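Erythrocyte membrane protein 1 (Plasmodium falciparum, PDB 2XU0) probably mediates adhesion of infected red blood cells to host surface receptors, this piece being the N-terminal segment and first Duffy-binding-like domain, which acts in rosetting. Local coordinates at residues G127-P132 against R206-P211; R136-Q141 against A197-I202; K344-G349 against G481-N486; K336-E341 against D375-Y380. The protein carries 10 engineered substitutions. One frame throughout, in Å; residues are numbered along the deposited sequence.

Contact 1 (G127-P132 against R206-P211); sequences GAACAP and RDMFLP. Engineered in segment 127-132: Ala128 (natural residue Thr). With PRO (proline), chain B.
Met208 and Phe209 each meet one alanine methyl, those of Ala129 and Ala131, where two irregular loops of the Duffy binding domain lie against each other. The contact is small, 122 Å² in all, and no hydrogen bond crosses it. An Asx turn opens the account of 206-211: Asp207 OD2 accepts from Phe209 N at 2.9 Å. The N-H...O angle of 133° makes the bond bent, and the donor also stands above the carboxylate plane. The other oxygen, Asp207 OD1, is held by Arg135 of helix 133-136 and by Gln311 at the start of helix 311-338.

Next comes Met208, whose contact is made through the sulfur. Its SD lies 4.0 Å from Ala129 CB, and a bend at the last torsion also keeps CE within 4.3 Å of Ala129 CB. Phe209 then has CG anti to its backbone N (chi1 -169°), which sends the ring to the methyl of Ala131; CD1 is 3.7 Å and CE1 4.2 Å from Ala131 CB, an oblique approach along one side of the ring. These residues have the closest backbones of the two loops, their CA atoms 6.9 Å apart.

The two alanines are also backed by helix 311-338, Ala129 on Phe312 and Ala131 on Trp315, while Cys130 between them is disulfide-bonded to Cys113. At the far end of 127-132, away from 206-211, the bound proline, also hydrogen-bonded to Asn126 N, receives a nearly straight bond from Gly127 N, which donates to its O atom at 2.8 Å with an angle of 160°.

Contact 2 (R136-Q141 against A197-I202); sequences RHICDQ and ADIGDI
Helix 186-204 of the Duffy binding domain presents Asp198 and Ile202, one turn apart, to Ile138 in the loop that follows helix 133-136. The evidence for apolar packing is direct: 153 Å² is buried, all the touching residues are buried, and no hydrogen bond spans the segments. Ile138 works with two branches. Its CD1 reaches the Asp198 methylene, CB, at 3.8 Å, and more loosely Ile199 CG1 at 4.5 Å; its CG2 turns to Ile202 instead, and these two isoleucines run past one another in opposite senses. An off-staggered first torsion of Ile138, -134°, accompanies the reach of CD1 to Asp198.

Only the carbon end of Asp198 serves this contact. Its carboxylate is occupied by other groups: OD2 by Arg134, and OD1 by Arg314, Gln311 and Trp315, so the buried charge is probably well compensated while CB remains available to Ile138. Glu168 of helix 154-175 packs on both Ile138 and Ile199.

Just beyond Ile138 the loop reverses in an inverse gamma turn centred on Cys139, which is disulfide-bonded to Cys97; the turn is closed by a weak bond from Asp140 N to Ile138 O at 3.0 Å. On the helix side, the packing finishes with Ile202 CD1, 4.2 Å from Ile138 CG2.

Contact 3 (K344-G349 against G481-N486); sequences KKYCSG and GICIHN
Tyr346 supplies every side-chain contact from 344-349, meeting Cys483 with its ring and His485 with its hydroxyl. The apolar part is the approach to Cys483: CB of the cysteine lies at the ring edge, near the ring plane, 3.8 Å from Tyr346 CD1. It is thus a carbon at the rim of the aromatic group rather than a stack. Placing CG anti to the backbone N (chi1 -157°) extends the tyrosine from its strand toward 481-486.

The polar-aromatic part lies at the other end of the ring. Tyr346 OH is 3.3 Å from His485 CE1, a carbon, and 3.9 Å from His485 NE2, so the geometry supports close packing and no hydrogen bond. The two side chains cross at about a right angle, and the imidazole, borne by a residue at the surface, comes obliquely to the phenol end through CE1.

The backbones come from two separate hairpins: 339-340 with 345-346, and 475-477 with 483-485. They pack through side chains, with no hydrogen bond between 344-349 and 481-486. The first hairpin carries a G1 beta bulge, in which Lys344 and Lys345 both face Asp340; the positive phi of Lys344, 56°, fits that bulge. Val475, on the partner strand of 483-485, and Pro471 each touch both Tyr346 and His485.

Covalent links pin both sides. Cys483 is disulfide-bonded to Cys477 across its own hairpin, and Cys347, just after Tyr346, is joined to Cys370. A weak hydrogen bond runs from Cys483 N to Glu341 OE1.

Contact 4 (K336-E341 against D375-Y380); sequences KECRDE and DQCIKY
Gln376 O accepts from Tyr380 N at 2.9 Å, a regular helical bond that fixes the turn from which the Gln376 side chain leans on Glu337. These two residues also have the closest backbones of the contact, with CA atoms 6.9 Å apart. Their side chains meet through carbon: Glu337 CG is 3.9 Å from Gln376 CG and 3.8 Å from Gln376 NE2. Although carboxylate and amide are neighbours, they do not pair. Their planes are turned 72° apart, and the nearer carboxylate oxygen, Glu337 OE2, is 5.0 Å from Gln376 NE2. Both chains are bent at chi2. In Glu337, chi1 (-55°) puts CG beside the backbone N and against the glutamine; the bend at chi2 (-54°) then turns the carboxylate. Its oxygens have long, weak ion pairs instead, OE1 with Arg372 and OE2 with Lys333.

Beside the Glu337-Gln376 packing, two sulfurs touch without being bonded to each other. Cys338 SG and Cys377 SG are 3.7 Å apart, well beyond a covalent S-S distance, and each belongs to a different disulfide: Cys338 with Cys373, and Cys377 with Cys467. Two disulfides therefore pack side by side, in keeping with the cystine-rich C-terminal subdomain of Duffy-binding-like domains. Both cysteines are buried.

The contact joins the last turn of helix 311-338 to an early part of helix 371-407. Tyr380, one turn past Gln376, continues the packing onto Lys327, Ile331 and Val334 of helix 311-338, while after Cys338 the chain passes directly into strand 339-340, paired antiparallel with strand 345-346.

Contacts 1 and 2 are buried, their centres 11 Å apart; contact 2 is nested inside the loop closed by contact 1, and Arg206 N and Asp207 N make probable hydrogen bonds to Asp201 O (2.8 and 3.0 Å). Contact 1 sets alanine methyls on a methionine sulfur and a phenylalanine ring; contact 2 packs isoleucine branches on one another and on an aspartate methylene. Contacts 3 and 4, farther from the chain centre, are only partly buried: contact 3 sets a tyrosine against a disulfide cysteine and a histidine; in contact 4 two disulfide sulfurs touch beside a Glu-Gln carbon contact. They share hairpin 339-340/345-346 through probable backbone hydrogen bonds Lys345 N to Asp340 O (2.8 Å) and Cys347 N to Cys338 O (2.9 Å).

Contact 1 (G127-P132 against R206-P211)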
loop_
_atom_site.group_PDB
_atom_site.type_symbol
_atom_site.label_atom_id
_atom_site.label_comp_id
_atom_site.label_asym_id
_atom_site.label_seq_id
_atom_site.Cartn_x
_atom_site.Cartn_y
_atom_site.Cartn_z
ATOM N N GLY A 127 -14.249 8.660 -10.361
ATOM C CA GLY A 127 -12.941 8.006 -10.399
ATOM C C GLY A 127 -11.971 8.684 -9.456
ATOM O O GLY A 127 -11.840 9.914 -9.488
ATOM N N ALA A 128 -11.317 7.901 -8.572
ATOM C CA ALA A 128 -10.441 8.491 -7.552
ATOM C C ALA A 128 -9.334 7.582 -7.073
ATOM O O ALA A 128 -9.512 6.369 -6.986
ATOM C CB ALA A 128 -11.281 8.935 -6.353
ATOM N N ALA A 129 -8.198 8.176 -6.717
ATOM C CA ALA A 129 -7.087 7.425 -6.112
ATOM C C ALA A 129 -7.361 7.437 -4.580
ATOM O O ALA A 129 -8.001 8.382 -4.084
ATOM C CB ALA A 129 -5.766 8.105 -6.425
ATOM N N CYS A 130 -6.974 6.357 -3.856
ATOM C CA CYS A 130 -7.188 6.240 -2.401
ATOM C C CYS A 130 -5.872 6.241 -1.694
ATOM O O CYS A 130 -5.134 5.274 -1.807
ATOM C CB CYS A 130 -8.019 5.002 -2.034
ATOM S SG CYS A 130 -9.760 5.093 -2.552
ATOM N N ALA A 131 -5.579 7.301 -0.952
ATOM C CA ALA A 131 -4.340 7.368 -0.163
ATOM C C ALA A 131 -4.511 6.411 1.008
ATOM O O ALA A 131 -5.499 6.529 1.725
ATOM C CB ALA A 131 -4.069 8.787 0.324
ATOM N N PRO A 132 -3.641 5.373 1.126
ATOM C CA PRO A 132 -3.795 4.414 2.233
ATOM C C PRO A 132 -3.418 5.036 3.577
ATOM O O PRO A 132 -2.640 5.990 3.612
ATOM C CB PRO A 132 -2.844 3.272 1.850
ATOM C CG PRO A 132 -1.841 3.872 0.995
ATOM C CD PRO A 132 -2.414 5.104 0.352
ATOM N N ARG A 206 6.141 13.805 -7.353
ATOM C CA ARG A 206 5.149 13.006 -8.077
ATOM C C ARG A 206 4.028 12.562 -7.141
ATOM O O ARG A 206 2.957 12.210 -7.618
ATOM C CB ARG A 206 5.820 11.772 -8.681
ATOM C CG ARG A 206 6.853 12.083 -9.781
ATOM C CD ARG A 206 7.561 10.787 -10.127
ATOM N NE ARG A 206 8.582 10.917 -11.168
ATOM C CZ ARG A 206 9.235 9.878 -11.677
ATOM N NH1 ARG A 206 8.962 8.647 -11.267
ATOM N NH2 ARG A 206 10.138 10.057 -12.623
ATOM N N ASP A 207 4.269 12.587 -5.802
ATOM C CA ASP A 207 3.293 12.170 -4.815
ATOM C C ASP A 207 1.974 12.938 -4.952
ATOM O O ASP A 207 1.999 14.151 -5.177
ATOM C CB ASP A 207 3.900 12.272 -3.404
ATOM C CG ASP A 207 2.902 12.012 -2.326
ATOM O OD1 ASP A 207 2.625 10.812 -2.046
ATOM O OD2 ASP A 207 2.263 12.980 -1.879
ATOM N N MET A 208 0.844 12.231 -4.853
ATOM C CA MET A 208 -0.517 12.788 -5.050
ATOM C C MET A 208 -1.165 13.307 -3.755
ATOM O O MET A 208 -2.219 13.934 -3.814
ATOM C CB MET A 208 -1.453 11.695 -5.598
ATOM C CG MET A 208 -1.241 11.316 -7.040
ATOM S SD MET A 208 -2.458 10.024 -7.452
ATOM C CE MET A 208 -1.583 8.600 -7.058
ATOM N N PHE A 209 -0.589 12.997 -2.586
ATOM C CA PHE A 209 -1.231 13.402 -1.334
ATOM C C PHE A 209 -0.931 14.833 -0.927
ATOM O O PHE A 209 0.216 15.269 -0.951
ATOM C CB PHE A 209 -1.004 12.381 -0.213
ATOM C CG PHE A 209 -1.835 12.572 1.043
ATOM C CD1 PHE A 209 -3.211 12.354 1.028
ATOM C CD2 PHE A 209 -1.227 12.861 2.264
ATOM C CE1 PHE A 209 -3.972 12.492 2.201
ATOM C CE2 PHE A 209 -1.990 13.026 3.421
ATOM C CZ PHE A 209 -3.357 12.849 3.380
ATOM N N LEU A 210 -1.981 15.585 -0.613
ATOM C CA LEU A 210 -1.846 16.965 -0.200
ATOM C C LEU A 210 -2.261 17.027 1.277
ATOM O O LEU A 210 -3.455 17.071 1.562
ATOM C CB LEU A 210 -2.731 17.842 -1.084
ATOM C CG LEU A 210 -2.633 19.331 -0.832
ATOM C CD1 LEU A 210 -1.212 19.816 -1.039
ATOM C CD2 LEU A 210 -3.614 20.081 -1.712
ATOM N N PRO A 211 -1.293 16.933 2.230
ATOM C CA PRO A 211 -1.659 16.892 3.672
ATOM C C PRO A 211 -2.566 18.031 4.130
ATOM O O PRO A 211 -3.494 17.805 4.899
ATOM C CB PRO A 211 -0.309 16.903 4.392
ATOM C CG PRO A 211 0.672 16.456 3.391
ATOM C CD PRO A 211 0.175 16.864 2.046
HETATM N N PRO B . -14.830 9.903 -15.684
HETATM C CA PRO B . -16.063 9.590 -14.938
HETATM C C PRO B . -15.862 9.735 -13.429
HETATM O O PRO B . -14.704 9.544 -12.958
HETATM C CB PRO B . -16.364 8.127 -15.335
HETATM C CG PRO B . -15.054 7.566 -15.847
HETATM C CD PRO B . -14.322 8.738 -16.444
HETATM O OXT PRO B . -16.864 9.987 -12.715
#

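Contact 2 (R136-Q141 against A197-I202)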
loop_
_atom_site.group_PDB
_atom_site.type_symbol
_atom_site.label_atom_id
_atom_site.label_comp_id
_atom_site.label_asym_id
_atom_site.label_seq_id
_atom_site.Cartn_x
_atom_site.Cartn_y
_atom_site.Cartn_z
ATOM N N ARG A 136 -1.147 8.438 4.554
ATOM C CA ARG A 136 -1.759 9.585 5.248
ATOM C C ARG A 136 -0.925 10.090 6.446
ATOM O O ARG A 136 -0.703 11.295 6.595
ATOM C CB ARG A 136 -3.165 9.206 5.741
ATOM C CG ARG A 136 -4.211 9.066 4.646
ATOM C CD ARG A 136 -5.549 8.740 5.258
ATOM N NE ARG A 136 -6.199 9.972 5.721
ATOM C CZ ARG A 136 -7.462 10.046 6.121
ATOM N NH1 ARG A 136 -8.224 8.957 6.147
ATOM N NH2 ARG A 136 -7.976 11.208 6.503
ATOM N N HIS A 137 -0.416 9.164 7.251
ATOM C CA HIS A 137 0.320 9.516 8.464
ATOM C C HIS A 137 1.821 9.308 8.398
ATOM O O HIS A 137 2.467 9.251 9.435
ATOM C CB HIS A 137 -0.316 8.812 9.670
ATOM C CG HIS A 137 -1.808 8.792 9.620
ATOM N ND1 HIS A 137 -2.555 9.968 9.675
ATOM C CD2 HIS A 137 -2.653 7.743 9.519
ATOM C CE1 HIS A 137 -3.821 9.588 9.613
ATOM N NE2 HIS A 137 -3.929 8.258 9.524
ATOM N N ILE A 138 2.388 9.264 7.176
ATOM C CA ILE A 138 3.823 9.105 6.929
ATOM C C ILE A 138 4.669 10.108 7.751
ATOM O O ILE A 138 4.264 11.269 7.925
ATOM C CB ILE A 138 4.135 9.135 5.392
ATOM C CG1 ILE A 138 5.082 7.998 4.997
ATOM C CG2 ILE A 138 4.643 10.521 4.893
ATOM C CD1 ILE A 138 5.235 7.750 3.480
ATOM N N CYS A 139 5.834 9.656 8.242
ATOM C CA CYS A 139 6.732 10.495 9.051
ATOM C C CYS A 139 7.597 11.422 8.209
ATOM O O CYS A 139 8.800 11.187 8.083
ATOM C CB CYS A 139 7.569 9.640 9.999
ATOM S SG CYS A 139 6.596 8.646 11.156
ATOM N N ASP A 140 6.994 12.509 7.674
ATOM C CA ASP A 140 7.623 13.488 6.778
ATOM C C ASP A 140 7.796 14.897 7.395
ATOM O O ASP A 140 8.248 15.823 6.714
ATOM C CB ASP A 140 6.744 13.605 5.488
ATOM C CG ASP A 140 5.372 14.268 5.688
ATOM O OD1 ASP A 140 4.921 14.393 6.862
ATOM O OD2 ASP A 140 4.723 14.599 4.681
ATOM N N GLN A 141 7.420 15.055 8.667
ATOM C CA GLN A 141 7.444 16.331 9.386
ATOM C C GLN A 141 8.709 17.184 9.308
ATOM O O GLN A 141 8.604 18.400 9.126
ATOM C CB GLN A 141 6.887 16.168 10.793
ATOM C CG GLN A 141 6.101 17.380 11.269
ATOM C CD GLN A 141 6.845 18.201 12.289
ATOM O OE1 GLN A 141 6.751 19.428 12.296
ATOM N NE2 GLN A 141 7.556 17.540 13.201
ATOM N N ALA A 197 8.735 3.760 -1.619
ATOM C CA ALA A 197 8.130 4.234 -2.893
ATOM C C ALA A 197 7.385 5.587 -2.730
ATOM O O ALA A 197 7.563 6.479 -3.556
ATOM C CB ALA A 197 7.207 3.171 -3.460
ATOM N N ASP A 198 6.628 5.761 -1.635
ATOM C CA ASP A 198 5.951 7.032 -1.359
ATOM C C ASP A 198 6.972 8.156 -1.104
ATOM O O ASP A 198 6.775 9.269 -1.592
ATOM C CB ASP A 198 4.944 6.904 -0.185
ATOM C CG ASP A 198 3.620 6.235 -0.538
ATOM O OD1 ASP A 198 3.277 6.177 -1.741
ATOM O OD2 ASP A 198 2.919 5.787 0.386
ATOM N N ILE A 199 8.083 7.854 -0.368
ATOM C CA ILE A 199 9.164 8.816 -0.091
ATOM C C ILE A 199 9.802 9.268 -1.375
ATOM O O ILE A 199 10.022 10.470 -1.571
ATOM C CB ILE A 199 10.196 8.297 0.960
ATOM C CG1 ILE A 199 9.536 8.297 2.385
ATOM C CG2 ILE A 199 11.451 9.190 0.948
ATOM C CD1 ILE A 199 10.210 7.321 3.485
ATOM N N GLY A 200 10.093 8.320 -2.248
ATOM C CA GLY A 200 10.639 8.630 -3.574
ATOM C C GLY A 200 9.715 9.542 -4.360
ATOM O O GLY A 200 10.181 10.495 -4.996
ATOM N N ASP A 201 8.380 9.284 -4.282
ATOM C CA ASP A 201 7.435 10.181 -4.970
ATOM C C ASP A 201 7.348 11.559 -4.339
ATOM O O ASP A 201 7.186 12.534 -5.063
ATOM C CB ASP A 201 6.056 9.529 -5.211
ATOM C CG ASP A 201 6.104 8.494 -6.325
ATOM O OD1 ASP A 201 7.117 8.466 -7.073
ATOM O OD2 ASP A 201 5.192 7.647 -6.386
ATOM N N ILE A 202 7.532 11.656 -2.998
ATOM C CA ILE A 202 7.516 12.950 -2.303
ATOM C C ILE A 202 8.763 13.738 -2.737
ATOM O O ILE A 202 8.653 14.883 -3.168
ATOM C CB ILE A 202 7.425 12.786 -0.741
ATOM C CG1 ILE A 202 6.068 12.169 -0.303
ATOM C CG2 ILE A 202 7.659 14.132 -0.055
ATOM C CD1 ILE A 202 6.077 11.501 1.105
#

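Contact 3 (K344-G349 against G481-N486)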
loop_
_atom_site.group_PDB
_atom_site.type_symbol
_atom_site.label_atom_id
_atom_site.label_comp_id
_atom_site.label_asym_id
_atom_site.label_seq_id
_atom_site.Cartn_x
_atom_site.Cartn_y
_atom_site.Cartn_z
ATOM N N LYS A 344 -23.614 -24.295 21.024
ATOM C CA LYS A 344 -25.001 -24.252 20.535
ATOM C C LYS A 344 -25.527 -22.867 20.087
ATOM O O LYS A 344 -26.736 -22.629 20.101
ATOM C CB LYS A 344 -25.966 -24.960 21.529
ATOM C CG LYS A 344 -25.695 -26.461 21.694
ATOM C CD LYS A 344 -26.634 -27.135 22.695
ATOM C CE LYS A 344 -27.955 -27.569 22.093
ATOM N NZ LYS A 344 -28.818 -28.261 23.085
ATOM N N LYS A 345 -24.618 -21.968 19.680
ATOM C CA LYS A 345 -24.950 -20.630 19.191
ATOM C C LYS A 345 -25.013 -20.639 17.665
ATOM O O LYS A 345 -24.024 -20.961 16.993
ATOM C CB LYS A 345 -23.918 -19.598 19.671
ATOM C CG LYS A 345 -24.198 -18.165 19.216
ATOM C CD LYS A 345 -22.962 -17.226 19.371
ATOM C CE LYS A 345 -22.527 -16.940 20.800
ATOM N NZ LYS A 345 -23.652 -16.450 21.645
ATOM N N TYR A 346 -26.176 -20.261 17.136
ATOM C CA TYR A 346 -26.463 -20.143 15.711
ATOM C C TYR A 346 -27.534 -19.073 15.568
ATOM O O TYR A 346 -28.740 -19.326 15.717
ATOM C CB TYR A 346 -26.897 -21.485 15.094
ATOM C CG TYR A 346 -26.698 -21.617 13.594
ATOM C CD1 TYR A 346 -26.035 -22.715 13.054
ATOM C CD2 TYR A 346 -27.266 -20.700 12.708
ATOM C CE1 TYR A 346 -25.899 -22.875 11.672
ATOM C CE2 TYR A 346 -27.121 -20.839 11.326
ATOM C CZ TYR A 346 -26.444 -21.934 10.810
ATOM O OH TYR A 346 -26.296 -22.079 9.445
ATOM N N CYS A 347 -27.062 -17.859 15.294
ATOM C CA CYS A 347 -27.887 -16.675 15.132
ATOM C C CYS A 347 -27.996 -16.304 13.646
ATOM O O CYS A 347 -27.272 -16.850 12.797
ATOM C CB CYS A 347 -27.273 -15.538 15.943
ATOM S SG CYS A 347 -26.943 -15.958 17.680
ATOM N N SER A 348 -28.878 -15.346 13.347
ATOM C CA SER A 348 -29.052 -14.766 12.019
ATOM C C SER A 348 -28.715 -13.264 12.126
ATOM O O SER A 348 -28.641 -12.727 13.247
ATOM C CB SER A 348 -30.489 -14.945 11.549
ATOM O OG SER A 348 -31.381 -13.996 12.109
ATOM N N GLY A 349 -28.561 -12.605 10.971
ATOM C CA GLY A 349 -28.299 -11.172 10.885
ATOM C C GLY A 349 -29.418 -10.333 11.476
ATOM O O GLY A 349 -29.172 -9.195 11.890
ATOM N N GLY A 481 -21.283 -31.120 19.098
ATOM C CA GLY A 481 -20.731 -29.798 18.820
ATOM C C GLY A 481 -20.924 -29.317 17.395
ATOM O O GLY A 481 -20.214 -28.410 16.951
ATOM N N ILE A 482 -21.873 -29.927 16.660
ATOM C CA ILE A 482 -22.174 -29.544 15.280
ATOM C C ILE A 482 -23.652 -29.257 15.093
ATOM O O ILE A 482 -24.502 -29.993 15.608
ATOM C CB ILE A 482 -21.585 -30.478 14.177
ATOM C CG1 ILE A 482 -22.063 -31.939 14.300
ATOM C CG2 ILE A 482 -20.066 -30.379 14.089
ATOM C CD1 ILE A 482 -23.027 -32.349 13.202
ATOM N N CYS A 483 -23.955 -28.168 14.379
ATOM C CA CYS A 483 -25.322 -27.756 14.105
ATOM C C CYS A 483 -25.685 -28.190 12.696
ATOM O O CYS A 483 -24.889 -27.993 11.775
ATOM C CB CYS A 483 -25.500 -26.251 14.305
ATOM S SG CYS A 483 -25.117 -25.672 15.982
ATOM N N ILE A 484 -26.867 -28.820 12.543
ATOM C CA ILE A 484 -27.395 -29.315 11.262
ATOM C C ILE A 484 -28.667 -28.565 10.872
ATOM O O ILE A 484 -29.429 -28.157 11.752
ATOM C CB ILE A 484 -27.601 -30.868 11.233
ATOM C CG1 ILE A 484 -28.562 -31.366 12.347
ATOM C CG2 ILE A 484 -26.260 -31.611 11.261
ATOM C CD1 ILE A 484 -29.489 -32.547 11.942
ATOM N N HIS A 485 -28.901 -28.392 9.558
ATOM C CA HIS A 485 -30.099 -27.719 9.048
ATOM C C HIS A 485 -31.259 -28.704 9.126
ATOM O O HIS A 485 -31.127 -29.831 8.640
ATOM C CB HIS A 485 -29.902 -27.248 7.589
ATOM C CG HIS A 485 -28.950 -26.093 7.395
ATOM N ND1 HIS A 485 -27.970 -25.773 8.330
ATOM C CD2 HIS A 485 -28.840 -25.242 6.349
ATOM C CE1 HIS A 485 -27.317 -24.739 7.830
ATOM N NE2 HIS A 485 -27.804 -24.384 6.641
ATOM N N ASN A 486 -32.378 -28.293 9.773
ATOM C CA ASN A 486 -33.593 -29.103 9.906
ATOM C C ASN A 486 -34.208 -29.446 8.536
ATOM O O ASN A 486 -33.969 -28.735 7.551
ATOM C CB ASN A 486 -34.642 -28.407 10.784
ATOM C CG ASN A 486 -34.332 -28.337 12.262
ATOM O OD1 ASN A 486 -33.574 -29.141 12.828
ATOM N ND2 ASN A 486 -34.966 -27.386 12.930
#

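Contact 4 (K336-E341 against D375-Y380)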
loop_
_atom_site.group_PDB
_atom_site.type_symbol
_atom_site.label_atom_id
_atom_site.label_comp_id
_atom_site.label_asym_id
_atom_site.label_seq_id
_atom_site.Cartn_x
_atom_site.Cartn_y
_atom_site.Cartn_z
ATOM N N LYS A 336 -17.671 -14.896 16.026
ATOM C CA LYS A 336 -17.779 -15.073 17.485
ATOM C C LYS A 336 -19.104 -14.594 18.099
ATOM O O LYS A 336 -19.529 -15.147 19.108
ATOM C CB LYS A 336 -16.536 -14.595 18.258
ATOM C CG LYS A 336 -16.434 -13.092 18.491
ATOM C CD LYS A 336 -15.259 -12.736 19.408
ATOM C CE LYS A 336 -15.597 -12.742 20.884
ATOM N NZ LYS A 336 -14.421 -12.365 21.715
ATOM N N GLU A 337 -19.780 -13.625 17.454
ATOM C CA GLU A 337 -21.076 -13.113 17.890
ATOM C C GLU A 337 -22.263 -13.825 17.210
ATOM O O GLU A 337 -23.394 -13.636 17.656
ATOM C CB GLU A 337 -21.179 -11.591 17.628
ATOM C CG GLU A 337 -20.059 -10.758 18.242
ATOM C CD GLU A 337 -19.833 -10.929 19.733
ATOM O OE1 GLU A 337 -20.813 -10.814 20.505
ATOM O OE2 GLU A 337 -18.668 -11.170 20.126
ATOM N N CYS A 338 -22.019 -14.603 16.126
ATOM C CA CYS A 338 -23.084 -15.238 15.338
ATOM C C CYS A 338 -23.146 -16.746 15.357
ATOM O O CYS A 338 -24.242 -17.302 15.267
ATOM C CB CYS A 338 -23.062 -14.721 13.900
ATOM S SG CYS A 338 -23.367 -12.946 13.751
ATOM N N ARG A 339 -21.982 -17.399 15.304
ATOM C CA ARG A 339 -21.902 -18.848 15.193
ATOM C C ARG A 339 -20.813 -19.408 16.083
ATOM O O ARG A 339 -19.640 -19.031 15.972
ATOM C CB ARG A 339 -21.655 -19.261 13.724
ATOM C CG ARG A 339 -22.335 -20.570 13.303
ATOM C CD ARG A 339 -23.379 -20.304 12.237
ATOM N NE ARG A 339 -22.975 -20.792 10.915
ATOM C CZ ARG A 339 -23.472 -20.343 9.764
ATOM N NH1 ARG A 339 -24.377 -19.371 9.757
ATOM N NH2 ARG A 339 -23.053 -20.849 8.609
ATOM N N ASP A 340 -21.229 -20.312 16.974
ATOM C CA ASP A 340 -20.390 -21.103 17.876
ATOM C C ASP A 340 -21.159 -22.430 18.042
ATOM O O ASP A 340 -21.983 -22.567 18.957
ATOM C CB ASP A 340 -20.138 -20.378 19.223
ATOM C CG ASP A 340 -18.990 -20.948 20.051
ATOM O OD1 ASP A 340 -18.777 -22.186 20.009
ATOM O OD2 ASP A 340 -18.320 -20.160 20.758
ATOM N N GLU A 341 -20.969 -23.353 17.073
ATOM C CA GLU A 341 -21.665 -24.647 17.029
ATOM C C GLU A 341 -21.483 -25.503 18.292
ATOM O O GLU A 341 -22.463 -26.066 18.785
ATOM C CB GLU A 341 -21.338 -25.428 15.751
ATOM C CG GLU A 341 -21.910 -24.801 14.484
ATOM C CD GLU A 341 -21.984 -25.687 13.251
ATOM O OE1 GLU A 341 -21.268 -26.715 13.191
ATOM O OE2 GLU A 341 -22.756 -25.336 12.329
ATOM N N ASP A 375 -26.074 -6.666 15.744
ATOM C CA ASP A 375 -25.204 -5.498 15.940
ATOM C C ASP A 375 -23.841 -5.622 15.224
ATOM O O ASP A 375 -23.355 -4.632 14.666
ATOM C CB ASP A 375 -24.999 -5.211 17.439
ATOM C CG ASP A 375 -26.281 -5.091 18.256
ATOM O OD1 ASP A 375 -27.316 -4.652 17.691
ATOM O OD2 ASP A 375 -26.253 -5.444 19.455
ATOM N N GLN A 376 -23.226 -6.827 15.252
ATOM C CA GLN A 376 -21.946 -7.081 14.599
ATOM C C GLN A 376 -22.119 -7.110 13.071
ATOM O O GLN A 376 -21.285 -6.575 12.342
ATOM C CB GLN A 376 -21.319 -8.380 15.128
ATOM C CG GLN A 376 -19.787 -8.389 15.124
ATOM C CD GLN A 376 -19.167 -7.208 15.839
ATOM O OE1 GLN A 376 -18.625 -6.289 15.213
ATOM N NE2 GLN A 376 -19.241 -7.206 17.160
ATOM N N CYS A 377 -23.234 -7.678 12.602
ATOM C CA CYS A 377 -23.578 -7.761 11.185
ATOM C C CYS A 377 -23.817 -6.384 10.576
ATOM O O CYS A 377 -23.276 -6.112 9.505
ATOM C CB CYS A 377 -24.752 -8.702 10.963
ATOM S SG CYS A 377 -24.348 -10.446 11.265
ATOM N N ILE A 378 -24.534 -5.493 11.309
ATOM C CA ILE A 378 -24.827 -4.103 10.933
ATOM C C ILE A 378 -23.503 -3.351 10.752
ATOM O O ILE A 378 -23.302 -2.737 9.706
ATOM C CB ILE A 378 -25.758 -3.407 11.976
ATOM C CG1 ILE A 378 -27.212 -3.979 11.964
ATOM C CG2 ILE A 378 -25.707 -1.866 11.888
ATOM C CD1 ILE A 378 -28.259 -3.354 11.001
ATOM N N LYS A 379 -22.604 -3.433 11.759
ATOM C CA LYS A 379 -21.279 -2.833 11.759
ATOM C C LYS A 379 -20.383 -3.365 10.604
ATOM O O LYS A 379 -19.697 -2.572 9.936
ATOM C CB LYS A 379 -20.587 -3.082 13.104
ATOM C CG LYS A 379 -20.706 -1.936 14.102
ATOM C CD LYS A 379 -20.286 -2.372 15.513
ATOM C CE LYS A 379 -18.819 -2.141 15.805
ATOM N NZ LYS A 379 -18.423 -2.720 17.117
ATOM N N TYR A 380 -20.385 -4.691 10.387
ATOM C CA TYR A 380 -19.615 -5.330 9.315
ATOM C C TYR A 380 -20.158 -4.859 7.959
ATOM O O TYR A 380 -19.378 -4.534 7.074
ATOM C CB TYR A 380 -19.693 -6.875 9.403
ATOM C CG TYR A 380 -18.954 -7.575 8.282
ATOM C CD1 TYR A 380 -17.565 -7.681 8.294
ATOM C CD2 TYR A 380 -19.635 -8.068 7.174
ATOM C CE1 TYR A 380 -16.871 -8.286 7.242
ATOM C CE2 TYR A 380 -18.955 -8.690 6.122
ATOM C CZ TYR A 380 -17.570 -8.781 6.155
ATOM O OH TYR A 380 -16.894 -9.390 5.125
#